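Local coordinates for chitin binding protein (Tectaria macrodonta, PDB 6IF7) that probably acts as a copper-dependent lytic polysaccharide monooxygenase of the AA10 family that binds chitin, and is insecticidal, at residues W165-T168 with D169-E172; P139-G143 with S144-T148; A51-H54 with R55-P59. One frame throughout, in Å; residues are numbered along the deposited sequence.

Contact 1 of 3, residues W165-T168 with D169-E172; sequences WQRT and DSPE. With SO4 (sulfate ion), chain E.
Arg167 reaches across the connection of the beta hairpin formed by strands 159-167 and 173-182 and joins Asp169 and Glu172 in a salt-bridge network. The two strands are antiparallel neighbours in the mixed sheet. The turn lies beside the copper site formed by His1 and His103: the side chains of Arg167 and Glu172 come within about 4 Å of those of His103 and His1, respectively.

The charged groups carry the contact. The arginine chain is bent at chi3 (66°), which turns the guanidinium between the two acids. Its NE donates to Asp169 OD1 at 3.0 Å, on the syn side of the carboxylate. NH2 of the same arginine meets this oxygen from above the carboxylate plane, so two nitrogens grip one atom side-on. On the other side of the network, Arg167 NH1 donates to Glu172 OE1 at 2.8 Å. Both acid oxygens lie close to the guanidinium plane, although the carboxylates are turned well away from it. Two anchored edges are likely to limit rotation of the group. Ser170 CB covers one guanidinium face, toward its rim, at 3.5 Å from Arg167 NE. A sulfate, probably from the crystallisation liquor, accepts from Arg167 NH2 through O3 and weakly from NH1.

Backbone and amide bonds close the turn. Arg167 N donates to Glu172 O at 3.1 Å. Gln166 NE2 binds Arg167 O in the carbonyl plane, on a lone pair, and gives a weak bond to Pro171 O. Its OE1 is held by Gly52 N, so both ends of this buried amide are engaged. Inside the turn, Ser170 OG accepts from Glu172 N at 3.1 Å with an N-H...O angle of 166°, forming an ST turn.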
loop_
_atom_site.group_PDB
_atom_site.type_symbol
_atom_site.label_atom_id
_atom_site.label_comp_id
_atom_site.label_asym_id
_atom_site.label_seq_id
_atom_site.Cartn_x
_atom_site.Cartn_y
_atom_site.Cartn_z
ATOM N N TRP A 165 -6.430 1.740 5.663
ATOM C CA TRP A 165 -6.723 1.390 7.073
ATOM C C TRP A 165 -7.432 2.574 7.719
ATOM O O TRP A 165 -6.782 3.559 8.083
ATOM C CB TRP A 165 -5.411 1.066 7.808
ATOM C CG TRP A 165 -5.516 0.594 9.252
ATOM C CD1 TRP A 165 -6.592 0.018 9.855
ATOM C CD2 TRP A 165 -4.456 0.587 10.233
ATOM N NE1 TRP A 165 -6.285 -0.308 11.162
ATOM C CE2 TRP A 165 -4.978 0.026 11.411
ATOM C CE3 TRP A 165 -3.118 1.035 10.228
ATOM C CZ2 TRP A 165 -4.209 -0.125 12.586
ATOM C CZ3 TRP A 165 -2.363 0.899 11.390
ATOM C CH2 TRP A 165 -2.907 0.314 12.553
ATOM N N GLN A 166 -8.762 2.498 7.826
ATOM C CA GLN A 166 -9.574 3.562 8.448
ATOM C C GLN A 166 -9.818 3.224 9.937
ATOM O O GLN A 166 -10.362 2.172 10.268
ATOM C CB GLN A 166 -10.902 3.737 7.679
ATOM C CG GLN A 166 -11.862 4.803 8.218
ATOM C CD GLN A 166 -11.292 6.228 8.225
ATOM O OE1 GLN A 166 -11.195 6.879 7.191
ATOM N NE2 GLN A 166 -10.940 6.717 9.401
ATOM N N ARG A 167 -9.390 4.108 10.831
ATOM C CA ARG A 167 -9.681 3.945 12.265
ATOM C C ARG A 167 -11.142 4.193 12.575
ATOM O O ARG A 167 -11.785 4.975 11.889
ATOM C CB ARG A 167 -8.820 4.876 13.111
ATOM C CG ARG A 167 -7.398 4.387 13.165
ATOM C CD ARG A 167 -6.512 5.366 13.865
ATOM N NE ARG A 167 -6.860 5.487 15.272
ATOM C CZ ARG A 167 -6.152 6.181 16.154
ATOM N NH1 ARG A 167 -5.048 6.819 15.801
ATOM N NH2 ARG A 167 -6.560 6.230 17.409
ATOM N N THR A 168 -11.645 3.506 13.597
ATOM C CA THR A 168 -13.048 3.635 14.066
ATOM C C THR A 168 -13.219 4.522 15.302
ATOM O O THR A 168 -14.339 4.960 15.592
ATOM C CB THR A 168 -13.649 2.261 14.381
ATOM O OG1 THR A 168 -12.828 1.587 15.339
ATOM C CG2 THR A 168 -13.729 1.427 13.117
ATOM N N ASP A 169 -12.124 4.773 16.018
ATOM C CA ASP A 169 -12.098 5.689 17.168
ATOM C C ASP A 169 -11.518 7.059 16.796
ATOM O O ASP A 169 -11.241 7.880 17.668
ATOM C CB ASP A 169 -11.252 5.081 18.285
ATOM C CG ASP A 169 -9.844 4.764 17.838
ATOM O OD1 ASP A 169 -9.490 5.008 16.655
ATOM O OD2 ASP A 169 -9.090 4.223 18.653
ATOM N N SER A 170 -11.338 7.304 15.502
ATOM C CA SER A 170 -10.573 8.441 15.017
ATOM C C SER A 170 -10.819 8.623 13.521
ATOM O O SER A 170 -11.023 7.639 12.816
ATOM C CB SER A 170 -9.090 8.157 15.222
ATOM O OG SER A 170 -8.286 9.122 14.566
ATOM N N PRO A 171 -10.765 9.871 13.030
ATOM C CA PRO A 171 -10.862 10.093 11.570
ATOM C C PRO A 171 -9.591 9.717 10.799
ATOM O O PRO A 171 -9.609 9.729 9.562
ATOM C CB PRO A 171 -11.101 11.608 11.455
ATOM C CG PRO A 171 -10.495 12.183 12.697
ATOM C CD PRO A 171 -10.493 11.124 13.766
ATOM N N GLU A 172 -8.505 9.411 11.511
ATOM C CA GLU A 172 -7.245 9.073 10.886
ATOM C C GLU A 172 -7.299 7.774 10.073
ATOM O O GLU A 172 -7.852 6.760 10.518
ATOM C CB GLU A 172 -6.171 8.949 11.941
ATOM C CG GLU A 172 -4.781 8.675 11.404
ATOM C CD GLU A 172 -3.775 8.492 12.521
ATOM O OE1 GLU A 172 -3.990 7.591 13.355
ATOM O OE2 GLU A 172 -2.761 9.214 12.556
HETATM S S SO4 E . -3.150 7.637 18.698
HETATM O O1 SO4 E . -2.112 8.054 19.670
HETATM O O2 SO4 E . -3.938 8.835 18.292
HETATM O O3 SO4 E . -4.043 6.614 19.310
HETATM O O4 SO4 E . -2.476 7.042 17.521
#

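Contact 2 of 3, residues P139-G143 with S144-T148; sequences PLVSG and SYQIT
Residues Pro139-Gly143 and Ser144-Thr148 form a tight antiparallel beta hairpin at one side of the four-stranded sheet. Strand 140-141 is an outermost strand, and a type I' turn from Val141 to Ser144 joins it to strand 144-147. Ser142 and Gly143 take positive phi at the two central turn positions, and this value favours glycine at the second.

Val141 and Ser144 are the hydrogen-bonded pair. Val141 N donates to Ser144 O at 2.8 Å, and Ser144 N returns a bond to Val141 O at 3.1 Å. Farther from the turn, Gln146 N binds Pro139 O at 3.0 Å. The same carbonyl receives a CA-H...O contact from Tyr145.

Leu140 and Tyr145 are the non-hydrogen-bonded pair. Leu140 CG stands anti to the backbone N (chi1 -175°), and its CD1 methyl sits over the centre of the tyrosine ring. This CH-pi contact measures 3.9 Å from Leu140 CD1 to the Tyr145 ring centroid and lies 7° off the ring normal.

On the other face, the Gln146 amide crosses Val141, with NE2 3.8 Å from Val141 CB. A water accepts from Gln146 NE2 at 3.0 Å and donates to Val141 O at 2.8 Å. Replacing Gln146 with an alanine would probably leave this water without its amide donor and uncover the side of Val141.

Strand 144-147 also pairs with strand 95-99 through backbone bonds of Tyr145 to Tyr97 and Ile147 to Phe95. Ser144 OG is bonded to Glu5 of strand 2-6. Tyr145 OH is bonded to the backbone N of the copper ligand His103, and its ring meets Phe107 of strand 105-111 edge-to-face.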
loop_
_atom_site.group_PDB
_atom_site.type_symbol
_atom_site.label_atom_id
_atom_site.label_comp_id
_atom_site.label_asym_id
_atom_site.label_seq_id
_atom_site.Cartn_x
_atom_site.Cartn_y
_atom_site.Cartn_z
ATOM N N PRO A 139 -7.128 -10.444 13.524
ATOM C CA PRO A 139 -6.226 -10.869 14.598
ATOM C C PRO A 139 -4.841 -10.220 14.493
ATOM O O PRO A 139 -4.259 -10.195 13.405
ATOM C CB PRO A 139 -6.103 -12.384 14.402
ATOM C CG PRO A 139 -7.238 -12.761 13.540
ATOM C CD PRO A 139 -7.509 -11.573 12.661
ATOM N N LEU A 140 -4.346 -9.707 15.621
ATOM C CA LEU A 140 -3.004 -9.167 15.738
ATOM C C LEU A 140 -2.124 -10.255 16.329
ATOM O O LEU A 140 -2.419 -10.739 17.397
ATOM C CB LEU A 140 -3.027 -7.950 16.653
ATOM C CG LEU A 140 -1.715 -7.191 16.792
ATOM C CD1 LEU A 140 -1.377 -6.463 15.496
ATOM C CD2 LEU A 140 -1.843 -6.195 17.933
ATOM N N VAL A 141 -1.072 -10.650 15.615
ATOM C CA VAL A 141 -0.186 -11.751 16.010
ATOM C C VAL A 141 1.278 -11.359 15.735
ATOM O O VAL A 141 1.646 -11.111 14.588
ATOM C CB VAL A 141 -0.507 -13.031 15.216
ATOM C CG1 VAL A 141 0.413 -14.166 15.638
ATOM C CG2 VAL A 141 -1.977 -13.427 15.373
ATOM N N SER A 142 2.103 -11.323 16.787
ATOM C CA SER A 142 3.504 -10.894 16.716
ATOM C C SER A 142 3.711 -9.580 15.983
ATOM O O SER A 142 4.541 -9.500 15.094
ATOM C CB SER A 142 4.368 -11.966 16.079
ATOM O OG SER A 142 4.251 -13.143 16.823
ATOM N N GLY A 143 2.927 -8.566 16.344
ATOM C CA GLY A 143 3.070 -7.217 15.791
ATOM C C GLY A 143 2.430 -7.003 14.426
ATOM O O GLY A 143 2.402 -5.855 13.940
ATOM N N SER A 144 1.910 -8.072 13.806
ATOM C CA SER A 144 1.245 -7.964 12.501
ATOM C C SER A 144 -0.199 -8.481 12.513
ATOM O O SER A 144 -0.506 -9.543 13.074
ATOM C CB SER A 144 2.016 -8.720 11.436
ATOM O OG SER A 144 3.144 -7.993 11.056
ATOM N N TYR A 145 -1.069 -7.720 11.848
ATOM C CA TYR A 145 -2.417 -8.160 11.551
ATOM C C TYR A 145 -2.359 -9.235 10.463
ATOM O O TYR A 145 -1.706 -9.048 9.449
ATOM C CB TYR A 145 -3.272 -6.991 11.078
ATOM C CG TYR A 145 -3.637 -5.983 12.139
ATOM C CD1 TYR A 145 -4.541 -6.306 13.161
ATOM C CD2 TYR A 145 -3.126 -4.676 12.094
ATOM C CE1 TYR A 145 -4.915 -5.362 14.110
ATOM C CE2 TYR A 145 -3.489 -3.725 13.041
ATOM C CZ TYR A 145 -4.376 -4.070 14.044
ATOM O OH TYR A 145 -4.712 -3.111 14.958
ATOM N N GLN A 146 -3.004 -10.368 10.722
ATOM C CA GLN A 146 -3.179 -11.455 9.760
ATOM C C GLN A 146 -4.563 -11.320 9.137
ATOM O O GLN A 146 -5.569 -11.243 9.838
ATOM C CB GLN A 146 -3.076 -12.821 10.463
ATOM C CG GLN A 146 -1.818 -12.970 11.298
ATOM C CD GLN A 146 -1.470 -14.394 11.626
ATOM O OE1 GLN A 146 -2.335 -15.264 11.726
ATOM N NE2 GLN A 146 -0.190 -14.644 11.818
ATOM N N ILE A 147 -4.605 -11.310 7.813
ATOM C CA ILE A 147 -5.820 -11.036 7.050
ATOM C C ILE A 147 -6.006 -12.155 6.010
ATOM O O ILE A 147 -5.051 -12.559 5.328
ATOM C CB ILE A 147 -5.721 -9.617 6.409
ATOM C CG1 ILE A 147 -5.767 -8.545 7.533
ATOM C CG2 ILE A 147 -6.793 -9.382 5.340
ATOM C CD1 ILE A 147 -5.366 -7.163 7.110
ATOM N N THR A 148 -7.246 -12.619 5.882
ATOM C CA THR A 148 -7.603 -13.675 4.925
ATOM C C THR A 148 -8.599 -13.163 3.894
ATOM O O THR A 148 -9.558 -12.438 4.220
ATOM C CB THR A 148 -8.224 -14.882 5.644
ATOM O OG1 THR A 148 -9.268 -14.419 6.517
ATOM C CG2 THR A 148 -7.159 -15.637 6.435
HETATM O O HOH W 1 1.484 -12.204 12.036
#

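Contact 3 of 3, residues A51-H54 with R55-P59; sequences AGRH and RELIP
Arg53 is the N-cap residue of the short helix 54-57, and its carbonyl starts the helical bonding. Leu57 N donates to Arg53 O at 3.1 Å. One step on, Ile58 N donates to His54 O at 2.9 Å, just where the chain leaves helical geometry. His54 O also takes a weak bond from Leu57 N. Arg53 is the centre of an inverse gamma turn, closed by a weak bond from His54 N to Gly52 O.

The Arg53 side chain, bent at chi3 (-67°), turns toward the preceding loop, and the ends of Glu56 and Leu57 reach up to it. Leu57 CD1 lies over one face of its guanidinium, toward the rim, 4.0 Å from Arg53 NH2. Glu56 crosses the arginine chain with its carboxylate 82° from the guanidinium plane. The salt bridge from Arg53 NH1 to Glu56 OE2 is long, at 3.7 Å. The stronger partners are carbonyls of the preceding loop: NE binds Ala50 O and NH2 binds Asn49 O.

The buried His54 ring packs on strands 159-167 and 173-182, where ND1 is bonded to Tyr175 OH. Gly52 O lies over one ring face, toward the rim. Ile58 packs on Ile47 of strand 46-47.

Loop carbonyls thus tie down the arginine head, while the distant, steeply turned Glu56 carboxylate probably adds a looser electrostatic hold at the surface.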
loop_
_atom_site.group_PDB
_atom_site.type_symbol
_atom_site.label_atom_id
_atom_site.label_comp_id
_atom_site.label_asym_id
_atom_site.label_seq_id
_atom_site.Cartn_x
_atom_site.Cartn_y
_atom_site.Cartn_z
ATOM N N ALA A 51 -11.576 10.644 7.840
ATOM C CA ALA A 51 -12.992 10.401 8.089
ATOM C C ALA A 51 -13.639 9.723 6.876
ATOM O O ALA A 51 -14.751 10.064 6.494
ATOM C CB ALA A 51 -13.711 11.717 8.459
ATOM N N GLY A 52 -12.935 8.758 6.273
ATOM C CA GLY A 52 -13.470 7.980 5.165
ATOM C C GLY A 52 -13.514 8.655 3.804
ATOM O O GLY A 52 -13.970 8.051 2.833
ATOM N N ARG A 53 -13.007 9.883 3.708
ATOM C CA ARG A 53 -13.136 10.707 2.505
ATOM C C ARG A 53 -11.887 10.587 1.627
ATOM O O ARG A 53 -11.273 11.577 1.242
ATOM C CB ARG A 53 -13.380 12.169 2.898
ATOM C CG ARG A 53 -14.617 12.370 3.766
ATOM C CD ARG A 53 -14.698 13.790 4.286
ATOM N NE ARG A 53 -13.618 14.056 5.232
ATOM C CZ ARG A 53 -12.987 15.219 5.381
ATOM N NH1 ARG A 53 -13.289 16.268 4.621
ATOM N NH2 ARG A 53 -12.012 15.329 6.288
ATOM N N HIS A 54 -11.564 9.359 1.259
ATOM C CA HIS A 54 -10.278 9.031 0.623
ATOM C C HIS A 54 -10.196 9.631 -0.797
ATOM O O HIS A 54 -9.261 10.350 -1.145
ATOM C CB HIS A 54 -10.091 7.498 0.574
ATOM C CG HIS A 54 -10.450 6.797 1.856
ATOM N ND1 HIS A 54 -9.884 7.126 3.070
ATOM C CD2 HIS A 54 -11.334 5.801 2.114
ATOM C CE1 HIS A 54 -10.396 6.362 4.018
ATOM N NE2 HIS A 54 -11.278 5.547 3.467
ATOM N N ARG A 55 -11.226 9.375 -1.580
ATOM C CA ARG A 55 -11.271 9.804 -2.967
ATOM C C ARG A 55 -11.402 11.308 -3.141
ATOM O O ARG A 55 -11.033 11.843 -4.163
ATOM C CB ARG A 55 -12.400 9.078 -3.675
ATOM C CG ARG A 55 -12.172 7.569 -3.716
ATOM C CD ARG A 55 -13.443 6.817 -4.026
ATOM N NE ARG A 55 -13.195 5.376 -4.036
ATOM C CZ ARG A 55 -13.030 4.613 -2.955
ATOM N NH1 ARG A 55 -13.063 5.110 -1.714
ATOM N NH2 ARG A 55 -12.827 3.318 -3.114
ATOM N N GLU A 56 -11.932 11.962 -2.125
ATOM C CA GLU A 56 -12.098 13.405 -2.071
ATOM C C GLU A 56 -10.777 14.091 -1.720
ATOM O O GLU A 56 -10.445 15.128 -2.302
ATOM C CB GLU A 56 -13.183 13.708 -1.023
ATOM C CG GLU A 56 -13.538 15.169 -0.743
ATOM C CD GLU A 56 -14.565 15.303 0.393
ATOM O OE1 GLU A 56 -15.445 14.424 0.542
ATOM O OE2 GLU A 56 -14.491 16.281 1.159
ATOM N N LEU A 57 -10.021 13.515 -0.784
ATOM C CA LEU A 57 -8.797 14.131 -0.261
ATOM C C LEU A 57 -7.522 13.702 -0.985
ATOM O O LEU A 57 -6.486 14.303 -0.806
ATOM C CB LEU A 57 -8.649 13.807 1.232
ATOM C CG LEU A 57 -9.717 14.362 2.195
ATOM C CD1 LEU A 57 -9.539 13.755 3.579
ATOM C CD2 LEU A 57 -9.685 15.890 2.280
ATOM N N ILE A 58 -7.572 12.644 -1.772
ATOM C CA ILE A 58 -6.372 12.145 -2.436
ATOM C C ILE A 58 -6.505 12.304 -3.965
ATOM O O ILE A 58 -7.260 11.568 -4.592
ATOM C CB ILE A 58 -6.123 10.678 -2.068
ATOM C CG1 ILE A 58 -6.009 10.541 -0.538
ATOM C CG2 ILE A 58 -4.849 10.164 -2.746
ATOM C CD1 ILE A 58 -5.897 9.110 -0.060
ATOM N N PRO A 59 -5.749 13.253 -4.569
ATOM C CA PRO A 59 -5.753 13.458 -6.037
ATOM C C PRO A 59 -5.203 12.283 -6.809
ATOM O O PRO A 59 -4.321 11.578 -6.306
ATOM C CB PRO A 59 -4.779 14.640 -6.249
ATOM C CG PRO A 59 -4.576 15.246 -4.901
ATOM C CD PRO A 59 -4.779 14.142 -3.905
#

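From the N terminus, contact 3 comes first and closes the turn from the loop after strand 46-47 into helix 54-57. Contact 2 follows with the hairpin 140-141/144-147. Contact 1 then closes the connection between strands 159-167 and 173-182. The three run in series, neither nested nor crossed. In space, contacts 1 and 3 meet directly: Pro171 O lies 2.8 Å from Ala51 N, a probable hydrogen bond that ties the two loops together. Contact 1 also touches contact 2, where Trp165 packs on Tyr145 between the two sheets. Contacts 2 and 3 stay about 14 Å apart at their nearest atoms, with contact 1 touching both.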